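Local coordinates for core protein P7 (Pseudomonas phage phi12, PDB 2Q82) that forms part of the inner core of this double-stranded RNA phage and probably has a structural or assembly role there, at residues Leu26-His31 and Ala61-Asp66. Residues are numbered along the deposited sequence; the frame is centred on the assembly and turned at random.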
loop_
_atom_site.group_PDB
_atom_site.type_symbol
_atom_site.label_atom_id
_atom_site.label_comp_id
_atom_site.label_asym_id
_atom_site.label_seq_id
_atom_site.Cartn_x
_atom_site.Cartn_y
_atom_site.Cartn_z
ATOM N N LEU A 26 9.696 5.124 -5.120
ATOM C CA LEU A 26 10.049 3.770 -4.786
ATOM C C LEU A 26 10.528 3.088 -6.052
ATOM O O LEU A 26 9.805 3.071 -7.044
ATOM C CB LEU A 26 8.835 3.031 -4.245
ATOM C CG LEU A 26 9.064 1.525 -4.137
ATOM C CD1 LEU A 26 10.066 1.232 -3.051
ATOM C CD2 LEU A 26 7.769 0.824 -3.851
HETATM N N MSE A 27 11.748 2.551 -6.060
HETATM C CA MSE A 27 12.139 1.856 -7.277
HETATM C C MSE A 27 11.602 0.467 -7.195
HETATM O O MSE A 27 11.626 -0.188 -6.158
HETATM C CB MSE A 27 13.624 1.644 -7.501
HETATM C CG MSE A 27 14.570 2.599 -6.936
HETATM SE SE MSE A 27 14.723 4.097 -8.054
HETATM C CE MSE A 27 13.482 5.015 -6.966
ATOM N N VAL A 28 11.215 0.014 -8.373
ATOM C CA VAL A 28 10.630 -1.269 -8.562
ATOM C C VAL A 28 11.385 -2.063 -9.599
ATOM O O VAL A 28 11.567 -1.627 -10.730
ATOM C CB VAL A 28 9.210 -1.072 -8.977
ATOM C CG1 VAL A 28 8.685 -2.297 -9.614
ATOM C CG2 VAL A 28 8.407 -0.690 -7.771
HETATM N N MSE A 29 11.783 -3.264 -9.211
HETATM C CA MSE A 29 12.567 -4.099 -10.095
HETATM C C MSE A 29 11.969 -5.471 -10.424
HETATM O O MSE A 29 11.738 -6.278 -9.528
HETATM C CB MSE A 29 13.951 -4.271 -9.466
HETATM C CG MSE A 29 14.840 -5.280 -10.132
HETATM SE SE MSE A 29 16.381 -5.770 -9.023
HETATM C CE MSE A 29 17.187 -6.989 -10.319
ATOM N N SER A 30 11.734 -5.722 -11.714
ATOM C CA SER A 30 11.206 -7.002 -12.168
ATOM C C SER A 30 12.337 -8.013 -12.121
ATOM O O SER A 30 13.342 -7.863 -12.823
ATOM C CB SER A 30 10.691 -6.919 -13.589
ATOM O OG SER A 30 10.284 -8.203 -14.034
ATOM N N HIS A 31 12.157 -9.062 -11.326
ATOM C CA HIS A 31 13.221 -10.031 -11.169
ATOM C C HIS A 31 12.833 -11.277 -10.376
ATOM O O HIS A 31 12.222 -11.181 -9.315
ATOM C CB HIS A 31 14.380 -9.322 -10.477
ATOM C CG HIS A 31 15.517 -10.211 -10.107
ATOM N ND1 HIS A 31 16.441 -10.670 -11.035
ATOM C CD2 HIS A 31 15.916 -10.707 -8.919
ATOM C CE1 HIS A 31 17.347 -11.397 -10.425
ATOM N NE2 HIS A 31 17.055 -11.443 -9.131
ATOM N N ALA A 61 12.312 -2.320 -4.436
ATOM C CA ALA A 61 11.396 -3.406 -4.155
ATOM C C ALA A 61 11.511 -4.333 -5.351
ATOM O O ALA A 61 11.346 -3.907 -6.493
ATOM C CB ALA A 61 9.977 -2.894 -4.029
ATOM N N VAL A 62 11.804 -5.600 -5.071
ATOM C CA VAL A 62 11.974 -6.606 -6.100
ATOM C C VAL A 62 10.720 -7.436 -6.270
ATOM O O VAL A 62 10.248 -8.075 -5.328
ATOM C CB VAL A 62 13.141 -7.534 -5.761
ATOM C CG1 VAL A 62 13.408 -8.485 -6.918
ATOM C CG2 VAL A 62 14.373 -6.708 -5.449
ATOM N N LEU A 63 10.204 -7.427 -7.492
ATOM C CA LEU A 63 9.009 -8.165 -7.813
ATOM C C LEU A 63 9.210 -9.263 -8.816
ATOM O O LEU A 63 9.742 -9.042 -9.893
ATOM C CB LEU A 63 7.956 -7.199 -8.388
ATOM C CG LEU A 63 7.168 -6.389 -7.349
ATOM C CD1 LEU A 63 8.058 -5.508 -6.619
ATOM C CD2 LEU A 63 6.118 -5.583 -8.004
ATOM N N GLY A 64 8.797 -10.463 -8.444
ATOM C CA GLY A 64 8.875 -11.587 -9.362
ATOM C C GLY A 64 7.474 -12.112 -9.632
ATOM O O GLY A 64 6.462 -11.488 -9.302
ATOM N N ASP A 65 7.409 -13.284 -10.239
ATOM C CA ASP A 65 6.143 -13.895 -10.563
ATOM C C ASP A 65 5.201 -13.979 -9.408
ATOM O O ASP A 65 4.000 -13.934 -9.605
ATOM C CB ASP A 65 6.395 -15.290 -11.074
ATOM C CG ASP A 65 6.849 -15.285 -12.493
ATOM O OD1 ASP A 65 7.612 -14.417 -12.912
ATOM O OD2 ASP A 65 6.454 -16.174 -13.234
ATOM N N ASP A 66 5.717 -14.100 -8.193
ATOM C CA ASP A 66 4.834 -14.220 -7.057
ATOM C C ASP A 66 4.196 -12.900 -6.658
ATOM O O ASP A 66 3.375 -12.861 -5.754
ATOM C CB ASP A 66 5.585 -14.861 -5.887
ATOM C CG ASP A 66 6.737 -14.012 -5.377
ATOM O OD1 ASP A 66 7.272 -13.186 -6.145
ATOM O OD2 ASP A 66 7.109 -14.202 -4.205
#
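With chi1 at -174° in Val62 and 174° in His31, Val62 CG1 and the imidazole each lie opposite the main-chain N of their residue, and the side chains run alongside, pointing the same way. Val62 CG1 meets the imidazole at its edge, near the ring plane, 3.9 Å from His31 CD2 and 3.8 Å from His31 CB. Val62 CG2 lies 4.2 Å from the selenium of the extended selenomethionine Met29. On the other face of the sheet Leu26 CD1 packs on Ala61 CB at 4.2 Å, while Val28 and Leu63 touch and both lean on Phe74 of helix 68-76. Between the faces run four parallel-strand hydrogen bonds, each 2.8 Å: Ala61 N to Met27 O, Met29 N to Ala61 O, Leu63 N to Met29 O and His31 N to Leu63 O. The last is the most bent at the acceptor, 145° at Leu63 O, where the strands end. Strand 25-30, the middle of five, and its neighbour 59-63 are thus joined by buried hydrogen bonds between largely apolar side chains. Hydrogen bonds from Gln95 N to His31 ND1 and from His31 NE2 to Asp34 O probably fix the imidazole's rotation, consistent with a neutral ring protonated at NE2.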